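Local coordinates for HpcH/HpaI aldolase (Desulfitobacterium hafniense, PDB 3QZ6), which belongs to the HpcH/HpaI aldolase/citrate lyase family and folds as a TIM barrel with eight parallel strands, at residues 110-115 and 138-143; 173-178 and 195-200; 22-27 and 236-241; 158-163 and 204-209; 14-19 and 38-43. All blocks are in the same frame, centred on the assembly; numbering follows the deposited sequence.

Contact 1 of 5, residues 110-115 and 138-143; sequences AKYPPL and QERNDE
Asn141 of helix 133-141 plugs its amide into the loop that follows helix 100-110 of the TIM barrel and binds the backbone of Tyr112 at two points. Asn141 OD1 accepts from Tyr112 N at 2.8 Å, in the plane of the amide and on a lone pair. Asn141 ND2 donates to Tyr112 O at 2.9 Å in a nearly straight bond (163°), though it approaches from above the plane of that carbonyl. The paired bonds fix the amide's rotation, with OD1 and ND2 each on its proper partner. The Tyr112 ring is turned 23° from the amide plane and takes Arg140 CG at its edge. Leu115 passes the amide the other way, with Leu115 CB 3.8 Å from Asn141 ND2. In Lys111 a bend at chi2 (-68°) lays CD near Asn141 OD1, and a second at chi4 turns NZ toward Asn141 O, a weak bond of 3.4 Å. A water 3.1 Å from Asn141 OD1 donates to it and to Ala110 O.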
# COMPACT_ATOMS: atom_id res chain seq x y z
N ALA A 110 -26.04 -1.55 18.06
CA ALA A 110 -25.79 -2.22 16.79
C ALA A 110 -26.98 -3.00 16.25
O ALA A 110 -27.03 -3.31 15.06
CB ALA A 110 -24.60 -3.15 16.92
N LYS A 111 -27.92 -3.33 17.12
CA LYS A 111 -29.05 -4.19 16.73
C LYS A 111 -30.35 -3.40 16.68
O LYS A 111 -30.62 -2.57 17.54
CB LYS A 111 -29.23 -5.34 17.74
CG LYS A 111 -28.09 -6.33 17.77
CD LYS A 111 -28.01 -7.13 16.48
CE LYS A 111 -26.71 -7.90 16.39
NZ LYS A 111 -26.79 -9.23 17.01
N TYR A 112 -31.16 -3.68 15.66
CA TYR A 112 -32.50 -3.11 15.56
C TYR A 112 -33.40 -3.71 16.63
O TYR A 112 -33.15 -4.81 17.11
CB TYR A 112 -33.12 -3.45 14.20
CG TYR A 112 -32.44 -2.78 13.03
CD1 TYR A 112 -32.34 -1.39 12.95
CD2 TYR A 112 -31.91 -3.53 11.98
CE1 TYR A 112 -31.73 -0.77 11.87
CE2 TYR A 112 -31.30 -2.92 10.89
CZ TYR A 112 -31.21 -1.54 10.84
OH TYR A 112 -30.61 -0.92 9.76
N PRO A 113 -34.48 -3.00 17.01
CA PRO A 113 -35.41 -3.62 17.95
C PRO A 113 -35.89 -4.99 17.42
O PRO A 113 -35.99 -5.15 16.21
CB PRO A 113 -36.58 -2.63 17.98
CG PRO A 113 -35.92 -1.29 17.69
CD PRO A 113 -34.87 -1.63 16.65
N PRO A 114 -36.19 -5.94 18.32
CA PRO A 114 -36.16 -5.83 19.78
C PRO A 114 -34.81 -6.19 20.41
O PRO A 114 -34.68 -6.17 21.63
CB PRO A 114 -37.21 -6.85 20.22
CG PRO A 114 -37.10 -7.93 19.20
CD PRO A 114 -36.74 -7.24 17.89
N LEU A 115 -33.81 -6.51 19.60
CA LEU A 115 -32.51 -6.91 20.14
C LEU A 115 -31.65 -5.72 20.56
O LEU A 115 -30.66 -5.89 21.28
CB LEU A 115 -31.76 -7.79 19.14
CG LEU A 115 -32.42 -9.14 18.80
CD1 LEU A 115 -31.55 -9.94 17.80
CD2 LEU A 115 -32.67 -9.96 20.07
N GLN A 138 -35.02 -8.04 10.82
CA GLN A 138 -34.76 -9.28 11.54
C GLN A 138 -33.59 -10.01 10.92
O GLN A 138 -32.71 -10.51 11.64
CB GLN A 138 -35.97 -10.22 11.50
CG GLN A 138 -37.10 -9.83 12.42
CD GLN A 138 -38.17 -10.91 12.47
OE1 GLN A 138 -39.18 -10.83 11.77
NE2 GLN A 138 -37.95 -11.93 13.30
N GLU A 139 -33.59 -10.11 9.60
CA GLU A 139 -32.48 -10.76 8.90
C GLU A 139 -31.17 -10.01 9.09
O GLU A 139 -30.13 -10.63 9.30
CB GLU A 139 -32.79 -10.92 7.41
CG GLU A 139 -34.01 -11.78 7.15
CD GLU A 139 -34.19 -12.11 5.68
OE1 GLU A 139 -33.20 -11.97 4.92
OE2 GLU A 139 -35.30 -12.52 5.29
N ARG A 140 -31.20 -8.69 9.01
CA ARG A 140 -29.96 -7.92 9.17
C ARG A 140 -29.38 -8.11 10.58
O ARG A 140 -28.17 -8.23 10.75
CB ARG A 140 -30.18 -6.44 8.84
CG ARG A 140 -28.91 -5.60 8.95
CD ARG A 140 -27.74 -6.24 8.19
NE ARG A 140 -28.08 -6.50 6.79
CZ ARG A 140 -27.83 -5.68 5.78
NH1 ARG A 140 -27.24 -4.51 5.98
NH2 ARG A 140 -28.18 -6.03 4.55
N ASN A 141 -30.24 -8.13 11.60
CA ASN A 141 -29.76 -8.34 12.97
C ASN A 141 -28.93 -9.62 13.09
O ASN A 141 -28.00 -9.69 13.88
CB ASN A 141 -30.92 -8.39 13.97
CG ASN A 141 -31.25 -7.02 14.57
OD1 ASN A 141 -30.61 -6.01 14.27
ND2 ASN A 141 -32.27 -6.99 15.42
N ASP A 142 -29.28 -10.63 12.29
CA ASP A 142 -28.56 -11.91 12.32
C ASP A 142 -27.21 -11.87 11.60
O ASP A 142 -26.42 -12.80 11.70
CB ASP A 142 -29.40 -13.02 11.70
CG ASP A 142 -30.39 -13.61 12.67
OD1 ASP A 142 -30.24 -13.38 13.89
OD2 ASP A 142 -31.32 -14.31 12.21
N GLU A 143 -26.96 -10.80 10.85
CA GLU A 143 -25.74 -10.71 10.03
C GLU A 143 -24.69 -9.72 10.54
O GLU A 143 -23.51 -9.79 10.15
CB GLU A 143 -26.12 -10.40 8.58
CG GLU A 143 -27.02 -11.47 7.95
CD GLU A 143 -27.64 -11.01 6.64
OE1 GLU A 143 -28.07 -9.84 6.57
OE2 GLU A 143 -27.68 -11.82 5.69
O HOH W 1 -28.51 -4.16 13.00
O HOH W 2 -25.66 -10.81 14.59
O HOH W 3 -28.67 -11.49 16.47

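Contact 2 of 5, residues 173-178 and 195-200; sequences FGPRDL and ECYEKV
Phe173, at the end of strand 170-173, packs its ring against Tyr197 of helix 191-207, an outer helix of the TIM barrel. A chi1 of -49° sets CG anti to the carbonyl carbon and sends the ring across to the helix. Phe173 CB already meets Tyr197 CE1 at 3.6 Å, and Phe173 CG comes nearer still, 3.3 Å from the same atom. Beyond CG the ring spreads over Tyr197 CD1, which sits above its centre, 3.2 Å from the plane. The two rings meet obliquely, planes at 36° and centroids 4.2 Å apart. Farther out, Phe173 CE2 also nears Tyr197 CG, while CZ reaches the helix backbone at Tyr197 CA. Phe173 CE1 points at Val200, whose CB lies in the ring plane at the edge, 3.6 Å away.

Tyr197 carries the contact on to helix 175-181. Leu178 runs past it in the opposite direction and touches both Tyr197 CE1 and Cys196 CB with CD2. Elsewhere Tyr197 meets Tyr194 and Phe213 edge-to-face, which sets it within an aromatic cluster. At the tip of the phenol, Tyr197 OH rests against the Pro175 ring, 3.4 Å from Pro175 CB.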
# COMPACT_ATOMS: atom_id res chain seq x y z
N PHE A 173 -7.58 -11.13 20.31
CA PHE A 173 -6.62 -10.52 21.23
C PHE A 173 -5.89 -9.34 20.62
O PHE A 173 -5.73 -9.25 19.40
CB PHE A 173 -5.59 -11.56 21.66
CG PHE A 173 -6.20 -12.84 22.12
CD1 PHE A 173 -6.77 -12.93 23.38
CD2 PHE A 173 -6.25 -13.94 21.28
CE1 PHE A 173 -7.37 -14.10 23.81
CE2 PHE A 173 -6.84 -15.12 21.70
CZ PHE A 173 -7.40 -15.20 22.96
N GLY A 174 -5.43 -8.44 21.49
CA GLY A 174 -4.49 -7.40 21.12
C GLY A 174 -3.19 -7.71 21.84
O GLY A 174 -3.00 -7.30 22.98
N PRO A 175 -2.30 -8.45 21.19
CA PRO A 175 -1.14 -9.01 21.90
C PRO A 175 -0.20 -7.95 22.48
O PRO A 175 0.36 -8.17 23.55
CB PRO A 175 -0.43 -9.83 20.81
CG PRO A 175 -1.48 -10.12 19.79
CD PRO A 175 -2.38 -8.92 19.79
N ARG A 176 -0.02 -6.83 21.79
CA ARG A 176 0.91 -5.83 22.28
C ARG A 176 0.43 -5.23 23.60
O ARG A 176 1.18 -5.17 24.57
CB ARG A 176 1.13 -4.72 21.25
CG ARG A 176 2.18 -3.68 21.68
CD ARG A 176 2.62 -2.83 20.48
NE ARG A 176 3.30 -3.67 19.50
CZ ARG A 176 3.21 -3.50 18.18
NH1 ARG A 176 2.48 -2.52 17.68
NH2 ARG A 176 3.86 -4.32 17.36
N ASP A 177 -0.83 -4.79 23.63
CA ASP A 177 -1.39 -4.23 24.86
C ASP A 177 -1.46 -5.30 25.96
O ASP A 177 -1.19 -5.01 27.13
CB ASP A 177 -2.78 -3.62 24.63
CG ASP A 177 -2.71 -2.22 24.01
OD1 ASP A 177 -1.93 -1.37 24.48
OD2 ASP A 177 -3.45 -1.97 23.03
N LEU A 178 -1.84 -6.52 25.59
CA LEU A 178 -1.94 -7.58 26.58
C LEU A 178 -0.58 -7.86 27.20
O LEU A 178 -0.45 -7.95 28.42
CB LEU A 178 -2.51 -8.85 25.97
CG LEU A 178 -2.68 -10.05 26.92
CD1 LEU A 178 -3.66 -9.72 28.06
CD2 LEU A 178 -3.16 -11.26 26.14
N GLU A 195 -0.94 -18.48 27.79
CA GLU A 195 -1.81 -18.90 28.89
C GLU A 195 -3.12 -18.11 28.86
O GLU A 195 -4.20 -18.68 29.00
CB GLU A 195 -1.15 -18.68 30.24
CG GLU A 195 -0.03 -19.66 30.58
CD GLU A 195 0.61 -19.36 31.92
OE1 GLU A 195 -0.10 -18.87 32.83
OE2 GLU A 195 1.83 -19.60 32.06
N CYS A 196 -3.01 -16.79 28.69
CA CYS A 196 -4.20 -15.95 28.56
C CYS A 196 -5.06 -16.40 27.38
O CYS A 196 -6.28 -16.54 27.49
CB CYS A 196 -3.81 -14.47 28.39
SG CYS A 196 -3.07 -13.71 29.85
N TYR A 197 -4.43 -16.61 26.23
CA TYR A 197 -5.17 -17.03 25.04
C TYR A 197 -5.98 -18.28 25.35
O TYR A 197 -7.16 -18.37 25.02
CB TYR A 197 -4.23 -17.33 23.88
CG TYR A 197 -3.46 -16.15 23.34
CD1 TYR A 197 -3.86 -14.84 23.61
CD2 TYR A 197 -2.34 -16.34 22.55
CE1 TYR A 197 -3.15 -13.76 23.10
CE2 TYR A 197 -1.63 -15.27 22.03
CZ TYR A 197 -2.04 -13.99 22.31
OH TYR A 197 -1.30 -12.95 21.79
N GLU A 198 -5.33 -19.25 25.99
CA GLU A 198 -5.96 -20.53 26.30
C GLU A 198 -7.18 -20.33 27.19
O GLU A 198 -8.23 -20.94 26.96
CB GLU A 198 -4.98 -21.50 26.97
CG GLU A 198 -3.80 -21.93 26.10
CD GLU A 198 -4.15 -23.03 25.11
OE1 GLU A 198 -5.36 -23.20 24.80
OE2 GLU A 198 -3.23 -23.73 24.63
N LYS A 199 -7.02 -19.50 28.22
CA LYS A 199 -8.12 -19.24 29.15
C LYS A 199 -9.29 -18.63 28.40
O LYS A 199 -10.44 -19.00 28.63
CB LYS A 199 -7.69 -18.29 30.27
CG LYS A 199 -6.89 -18.95 31.37
CD LYS A 199 -6.45 -17.94 32.42
CE LYS A 199 -5.58 -18.59 33.49
NZ LYS A 199 -5.00 -17.59 34.41
N VAL A 200 -9.01 -17.70 27.50
CA VAL A 200 -10.08 -17.05 26.76
C VAL A 200 -10.76 -18.03 25.80
O VAL A 200 -11.98 -18.04 25.67
CB VAL A 200 -9.58 -15.81 26.00
CG1 VAL A 200 -10.68 -15.29 25.06
CG2 VAL A 200 -9.13 -14.74 26.99

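Contact 3 of 5, residues 22-27 and 236-241; sequences NLVYNP and SGDVAA
A buried carboxylate-to-backbone contact joins the loop after strand 16-21 to the first turn of helix 238-254: Asp238 receives three successive backbone N-H groups. Asn22 N donates to Asp238 OD1 at 2.9 Å, on the syn side but 29° out of the carboxylate plane. Asp238 OD2 takes two donors, Leu23 N on its syn lone pair and Val24 N, 2.8 Å away, almost along the C-O bond. Asp238 CG stands between its backbone N and carbonyl carbon (chi1 60°), a torsion that turns the carboxylate toward the loop. This is the seam of the TIM barrel, where the eighth strand, 232-237, lies beside the first, and Asp238 follows that strand directly. A water lies between Asn22 OD1 and Asp238 OD1, within hydrogen-bonding distance of both, while Asn22 ND2 binds Asp44 OD2. Beside the polar grip, Val239 CG2 packs on Leu23 CB at 3.6 Å. The side chain of Val24 lies about 4 Å from a bound zinc ion. Leu23 O bonds to Asn26 ND2 of the second subunit.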
# COMPACT_ATOMS: atom_id res chain seq x y z
N ASN A 22 -4.28 0.13 7.83
CA ASN A 22 -3.86 1.30 8.60
C ASN A 22 -3.42 2.49 7.77
O ASN A 22 -3.49 3.64 8.24
CB ASN A 22 -2.71 0.95 9.56
CG ASN A 22 -3.15 0.10 10.73
OD1 ASN A 22 -3.32 -1.11 10.59
ND2 ASN A 22 -3.34 0.73 11.88
N LEU A 23 -2.92 2.22 6.56
CA LEU A 23 -2.36 3.27 5.72
C LEU A 23 -3.21 3.57 4.49
O LEU A 23 -3.67 4.70 4.27
CB LEU A 23 -0.94 2.88 5.25
CG LEU A 23 -0.29 3.80 4.21
CD1 LEU A 23 0.47 4.91 4.91
CD2 LEU A 23 0.66 3.03 3.25
N VAL A 24 -3.40 2.56 3.65
CA VAL A 24 -3.99 2.78 2.33
C VAL A 24 -5.45 3.22 2.45
O VAL A 24 -6.20 2.63 3.24
CB VAL A 24 -3.86 1.52 1.45
CG1 VAL A 24 -4.46 1.77 0.04
CG2 VAL A 24 -2.38 1.09 1.34
N TYR A 25 -5.84 4.26 1.72
CA TYR A 25 -7.28 4.57 1.60
C TYR A 25 -7.78 4.57 0.14
O TYR A 25 -8.97 4.70 -0.10
CB TYR A 25 -7.70 5.85 2.35
CG TYR A 25 -6.83 7.08 2.14
CD1 TYR A 25 -5.72 7.31 2.94
CD2 TYR A 25 -7.15 8.02 1.18
CE1 TYR A 25 -4.92 8.45 2.76
CE2 TYR A 25 -6.37 9.16 0.99
CZ TYR A 25 -5.26 9.37 1.79
OH TYR A 25 -4.48 10.49 1.60
N ASN A 26 -6.87 4.41 -0.82
CA ASN A 26 -7.31 4.18 -2.21
C ASN A 26 -8.23 2.97 -2.21
O ASN A 26 -7.82 1.89 -1.84
CB ASN A 26 -6.09 3.90 -3.10
CG ASN A 26 -6.47 3.71 -4.55
OD1 ASN A 26 -7.59 3.32 -4.85
ND2 ASN A 26 -5.53 3.99 -5.45
N PRO A 27 -9.50 3.16 -2.61
CA PRO A 27 -10.48 2.06 -2.52
C PRO A 27 -10.11 0.83 -3.35
O PRO A 27 -10.67 -0.25 -3.13
CB PRO A 27 -11.76 2.69 -3.07
CG PRO A 27 -11.59 4.18 -2.87
CD PRO A 27 -10.11 4.43 -3.05
N SER A 236 -1.33 -9.83 9.93
CA SER A 236 -0.54 -8.69 9.44
C SER A 236 -1.39 -7.50 9.01
O SER A 236 -2.44 -7.20 9.61
CB SER A 236 0.38 -9.15 8.30
OG SER A 236 1.35 -8.16 7.99
N GLY A 237 -0.96 -6.79 7.97
CA GLY A 237 -1.68 -5.60 7.54
C GLY A 237 -0.96 -4.90 6.40
O GLY A 237 0.16 -5.27 6.05
N ASP A 238 -1.60 -3.89 5.82
CA ASP A 238 -1.04 -3.21 4.65
C ASP A 238 0.32 -2.58 4.94
O ASP A 238 1.25 -2.67 4.13
CB ASP A 238 -2.01 -2.16 4.09
CG ASP A 238 -2.36 -1.08 5.11
OD1 ASP A 238 -2.33 -1.35 6.34
OD2 ASP A 238 -2.68 0.05 4.68
N VAL A 239 0.44 -1.93 6.08
CA VAL A 239 1.72 -1.30 6.43
C VAL A 239 2.85 -2.32 6.52
O VAL A 239 3.92 -2.11 5.96
CB VAL A 239 1.62 -0.51 7.76
CG1 VAL A 239 2.99 -0.01 8.17
CG2 VAL A 239 0.64 0.68 7.60
N ALA A 240 2.63 -3.42 7.24
CA ALA A 240 3.68 -4.44 7.35
C ALA A 240 4.03 -5.01 5.98
O ALA A 240 5.18 -5.28 5.69
CB ALA A 240 3.25 -5.56 8.31
N ALA A 241 3.01 -5.18 5.14
CA ALA A 241 3.23 -5.66 3.79
C ALA A 241 4.18 -4.73 3.04
O ALA A 241 5.17 -5.17 2.47
CB ALA A 241 1.88 -5.78 3.03
O HOH W 4 -1.89 -2.38 8.76

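Contact 4 of 5, residues 158-163 and 204-209; sequences DIDSIL and ADRQGV
Asp160 and Arg206 form a salt bridge between helix 159-163 and the C-terminal part of helix 191-207. The arginine grips side-on: NE donates to Asp160 OD1 at 3.1 Å, and NH2 to Asp160 OD2 at 2.9 Å on its syn lone pair. A bend at chi3 (-68°) swings the guanidinium round to the carboxylate, whose plane is turned 33° from its own. NE and NH2 thus both face Asp160, with Asp160 CG at the guanidinium edge.

An amide-to-carboxylate hydrogen bond adds to this charged pair. Gln207 NE2 reaches Asp160 OD1 at 3.2 Å on the anti lone pair, with amide and carboxylate nearly perpendicular (79°). OD1 therefore serves two residues, which limits the carboxylate's rotation.

The apolar part lies deeper and centres on Leu163. Its CD1 meets Ala204 CB at 4.1 Å, its CB rests on Gln207 CG, and Val209 CG2 lies 4.2 Å from Leu163 CB. Val209 follows Gly208, whose positive phi closes the helix in a Schellman motif.

Within the TIM barrel the two helices pack side by side outside the sheet: Leu163 and Ala204 both touch Val171 of strand 170-173, while Ile162 meets Met103 of helix 100-110.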
# COMPACT_ATOMS: atom_id res chain seq x y z
N ASP A 158 -12.24 -12.05 33.81
CA ASP A 158 -13.68 -11.88 33.79
C ASP A 158 -14.28 -12.30 32.46
O ASP A 158 -15.38 -11.88 32.09
CB ASP A 158 -14.03 -10.42 34.09
CG ASP A 158 -15.49 -10.23 34.45
OD1 ASP A 158 -16.10 -11.19 34.97
OD2 ASP A 158 -16.03 -9.13 34.21
N ILE A 159 -13.57 -13.17 31.74
CA ILE A 159 -13.91 -13.45 30.35
C ILE A 159 -15.29 -14.08 30.15
O ILE A 159 -15.98 -13.78 29.18
CB ILE A 159 -12.80 -14.28 29.65
CG1 ILE A 159 -13.06 -14.36 28.14
CG2 ILE A 159 -12.67 -15.67 30.29
CD1 ILE A 159 -13.00 -12.99 27.45
N ASP A 160 -15.70 -14.97 31.05
CA ASP A 160 -16.99 -15.62 30.87
C ASP A 160 -18.14 -14.61 30.88
O ASP A 160 -19.07 -14.72 30.09
CB ASP A 160 -17.22 -16.70 31.93
CG ASP A 160 -16.43 -17.96 31.64
OD1 ASP A 160 -16.90 -18.75 30.80
OD2 ASP A 160 -15.35 -18.13 32.24
N SER A 161 -18.05 -13.64 31.78
CA SER A 161 -19.05 -12.58 31.85
C SER A 161 -19.05 -11.75 30.56
O SER A 161 -20.10 -11.39 30.03
CB SER A 161 -18.74 -11.68 33.05
OG SER A 161 -19.70 -10.65 33.16
N ILE A 162 -17.88 -11.46 30.04
CA ILE A 162 -17.82 -10.66 28.82
C ILE A 162 -18.42 -11.42 27.63
O ILE A 162 -19.24 -10.86 26.89
CB ILE A 162 -16.38 -10.22 28.51
CG1 ILE A 162 -15.90 -9.27 29.61
CG2 ILE A 162 -16.29 -9.58 27.12
CD1 ILE A 162 -14.41 -8.97 29.61
N LEU A 163 -18.05 -12.68 27.48
CA LEU A 163 -18.48 -13.46 26.31
C LEU A 163 -19.90 -14.03 26.40
O LEU A 163 -20.42 -14.53 25.41
CB LEU A 163 -17.48 -14.59 26.02
CG LEU A 163 -16.05 -14.13 25.75
CD1 LEU A 163 -15.17 -15.30 25.33
CD2 LEU A 163 -16.03 -13.04 24.69
N ALA A 204 -14.64 -19.03 25.43
CA ALA A 204 -15.34 -18.92 24.16
C ALA A 204 -16.09 -20.22 23.85
O ALA A 204 -17.24 -20.21 23.41
CB ALA A 204 -14.35 -18.57 23.04
N ASP A 205 -15.43 -21.35 24.08
CA ASP A 205 -16.06 -22.65 23.88
C ASP A 205 -17.29 -22.82 24.76
O ASP A 205 -18.35 -23.24 24.29
CB ASP A 205 -15.05 -23.79 24.12
CG ASP A 205 -13.95 -23.83 23.08
OD1 ASP A 205 -14.18 -23.30 21.97
OD2 ASP A 205 -12.86 -24.38 23.35
N ARG A 206 -17.16 -22.47 26.04
CA ARG A 206 -18.29 -22.56 26.97
C ARG A 206 -19.47 -21.69 26.55
O ARG A 206 -20.63 -22.07 26.74
CB ARG A 206 -17.85 -22.18 28.38
CG ARG A 206 -16.98 -23.22 29.07
CD ARG A 206 -16.83 -22.90 30.56
NE ARG A 206 -16.05 -21.69 30.80
CZ ARG A 206 -14.73 -21.67 30.97
NH1 ARG A 206 -14.04 -22.80 30.93
NH2 ARG A 206 -14.11 -20.52 31.20
N GLN A 207 -19.18 -20.52 25.97
CA GLN A 207 -20.23 -19.55 25.66
C GLN A 207 -20.71 -19.61 24.21
O GLN A 207 -21.59 -18.85 23.83
CB GLN A 207 -19.75 -18.12 25.97
CG GLN A 207 -19.24 -17.92 27.40
CD GLN A 207 -20.28 -18.28 28.44
OE1 GLN A 207 -21.48 -18.11 28.22
NE2 GLN A 207 -19.83 -18.79 29.59
N GLY A 208 -20.12 -20.50 23.41
CA GLY A 208 -20.51 -20.63 22.02
C GLY A 208 -20.11 -19.42 21.17
O GLY A 208 -20.85 -18.99 20.29
N VAL A 209 -18.92 -18.90 21.44
CA VAL A 209 -18.41 -17.70 20.75
C VAL A 209 -17.27 -18.07 19.80
O VAL A 209 -16.42 -18.90 20.13
CB VAL A 209 -17.95 -16.66 21.80
CG1 VAL A 209 -17.11 -15.56 21.17
CG2 VAL A 209 -19.17 -16.07 22.53

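Contact 5 of 5, residues 14-19 and 38-43; sequences KSVVGT and LDYFIV
Tyr40 CG sits between its backbone N and carbonyl carbon (chi1 70°), and this torsion carries the phenol ring over Gly18 of the neighbouring strand. Gly18 CA stands above the ring centre in a CH-pi contact, 3.4 Å from the centroid and 14° off the normal. The close seating depends on Gly18 having no side chain. Asp39, with CG anti to its carbonyl carbon, turns its carboxylate to the first strand, where Val17 N donates to Asp39 OD2 at 2.9 Å on the anti lone pair. Asp39 N in turn donates to Val17 O at 2.8 Å, so backbone and side chain of Asp39 together hold both polar groups of Val17. Farther along, Ile42 N bonds to Thr19 O at 3.0 Å.

The segments belong to strands 16-21 and 40-44, first and second of the TIM barrel, joined through helix 29-35 in a beta-alpha-beta crossover. Their stretches 16-19 and 40-43 run parallel at 32°, the axes 4.7 Å apart at closest approach. Away from the Tyr40 ring, Leu38 CD1 packs on Thr19 CG2 at 3.7 Å, and Leu38 CD2 on Val17 CG1. Thr19 OG1 bonds to Trp235 O of strand 232-237.

Asp39 OD1 makes a salt bridge with Lys9. Its carboxylate thus ties helix 6-11 to the start of the first strand, and the lysine would probably favour the charged form of the acid.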
# COMPACT_ATOMS: atom_id res chain seq x y z
N LYS A 14 -16.74 -22.25 8.29
CA LYS A 14 -15.55 -21.93 7.51
C LYS A 14 -14.51 -21.16 8.31
O LYS A 14 -14.84 -20.38 9.20
CB LYS A 14 -15.91 -21.09 6.28
CG LYS A 14 -16.78 -21.78 5.23
CD LYS A 14 -17.01 -20.81 4.08
CE LYS A 14 -17.88 -21.40 2.98
NZ LYS A 14 -17.27 -22.61 2.39
N SER A 15 -13.25 -21.36 7.95
CA SER A 15 -12.17 -20.50 8.41
C SER A 15 -12.13 -19.29 7.48
O SER A 15 -12.28 -19.44 6.27
CB SER A 15 -10.84 -21.23 8.35
OG SER A 15 -10.91 -22.45 9.06
N VAL A 16 -11.95 -18.09 8.02
CA VAL A 16 -11.90 -16.90 7.18
C VAL A 16 -10.67 -16.08 7.50
O VAL A 16 -10.18 -16.08 8.63
CB VAL A 16 -13.17 -16.04 7.32
CG1 VAL A 16 -14.39 -16.84 6.85
CG2 VAL A 16 -13.36 -15.58 8.76
N VAL A 17 -10.17 -15.36 6.50
CA VAL A 17 -8.89 -14.70 6.60
C VAL A 17 -9.02 -13.20 6.31
O VAL A 17 -9.63 -12.80 5.31
CB VAL A 17 -7.86 -15.33 5.64
CG1 VAL A 17 -6.46 -14.80 5.94
CG2 VAL A 17 -7.89 -16.87 5.76
N GLY A 18 -8.43 -12.39 7.19
CA GLY A 18 -8.50 -10.95 7.07
C GLY A 18 -7.16 -10.31 7.38
O GLY A 18 -6.21 -10.99 7.80
N THR A 19 -7.07 -9.01 7.18
CA THR A 19 -5.85 -8.28 7.50
C THR A 19 -6.23 -6.90 8.02
O THR A 19 -7.37 -6.46 7.86
CB THR A 19 -4.94 -8.20 6.25
OG1 THR A 19 -3.59 -7.95 6.66
CG2 THR A 19 -5.40 -7.10 5.29
N LEU A 38 -8.55 -12.59 0.40
CA LEU A 38 -9.01 -12.21 1.74
C LEU A 38 -10.54 -12.22 1.82
O LEU A 38 -11.21 -11.86 0.86
CB LEU A 38 -8.47 -10.83 2.13
CG LEU A 38 -6.97 -10.79 2.45
CD1 LEU A 38 -6.46 -9.37 2.57
CD2 LEU A 38 -6.68 -11.58 3.71
N ASP A 39 -11.07 -12.65 2.96
CA ASP A 39 -12.51 -12.58 3.20
C ASP A 39 -12.95 -11.22 3.74
O ASP A 39 -14.08 -10.79 3.52
CB ASP A 39 -12.92 -13.67 4.19
CG ASP A 39 -12.70 -15.04 3.63
OD1 ASP A 39 -13.49 -15.43 2.75
OD2 ASP A 39 -11.73 -15.71 4.05
N TYR A 40 -12.07 -10.57 4.50
CA TYR A 40 -12.43 -9.32 5.16
C TYR A 40 -11.17 -8.51 5.46
O TYR A 40 -10.05 -9.00 5.31
CB TYR A 40 -13.20 -9.59 6.46
CG TYR A 40 -12.35 -10.19 7.57
CD1 TYR A 40 -11.79 -9.38 8.57
CD2 TYR A 40 -12.09 -11.56 7.62
CE1 TYR A 40 -11.01 -9.92 9.58
CE2 TYR A 40 -11.30 -12.10 8.62
CZ TYR A 40 -10.77 -11.28 9.60
OH TYR A 40 -9.99 -11.83 10.59
N PHE A 41 -11.36 -7.26 5.87
CA PHE A 41 -10.26 -6.51 6.44
C PHE A 41 -10.81 -5.57 7.48
O PHE A 41 -12.02 -5.30 7.51
CB PHE A 41 -9.45 -5.76 5.37
CG PHE A 41 -10.25 -4.75 4.59
CD1 PHE A 41 -10.36 -3.44 5.04
CD2 PHE A 41 -10.88 -5.11 3.41
CE1 PHE A 41 -11.09 -2.51 4.32
CE2 PHE A 41 -11.61 -4.20 2.68
CZ PHE A 41 -11.71 -2.89 3.12
N ILE A 42 -9.94 -5.07 8.34
CA ILE A 42 -10.39 -4.26 9.45
C ILE A 42 -9.77 -2.89 9.35
O ILE A 42 -8.55 -2.76 9.37
CB ILE A 42 -10.02 -4.89 10.81
CG1 ILE A 42 -10.47 -6.36 10.85
CG2 ILE A 42 -10.63 -4.08 11.96
CD1 ILE A 42 -10.44 -6.97 12.25
N VAL A 43 -10.61 -1.87 9.22
CA VAL A 43 -10.11 -0.51 9.15
C VAL A 43 -9.76 -0.06 10.56
O VAL A 43 -10.59 -0.15 11.47
CB VAL A 43 -11.16 0.44 8.54
CG1 VAL A 43 -10.62 1.87 8.49
CG2 VAL A 43 -11.55 -0.05 7.12

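Contact 5 lies nearest the chain centre and joins the first two barrel strands, while contact 3 lies on the other side of the first strand, where the eighth closes the barrel; they meet where Thr19 OG1 probably bonds to Ser236 O, and both reach the second subunit. Contacts 2 and 4 share helix 191-207 on the outer layer and touch through Val200 and Ile159. Contact 2 is buried and held by ring and aliphatic packing, whereas contact 4 has a salt bridge toward its more exposed side. Contact 1 stands apart, about 11 Å from contact 5 at the nearest atoms. Side-chain groups bind backbone in contacts 1, 3 and 5: a neutral amide in the first, carboxylates in the others.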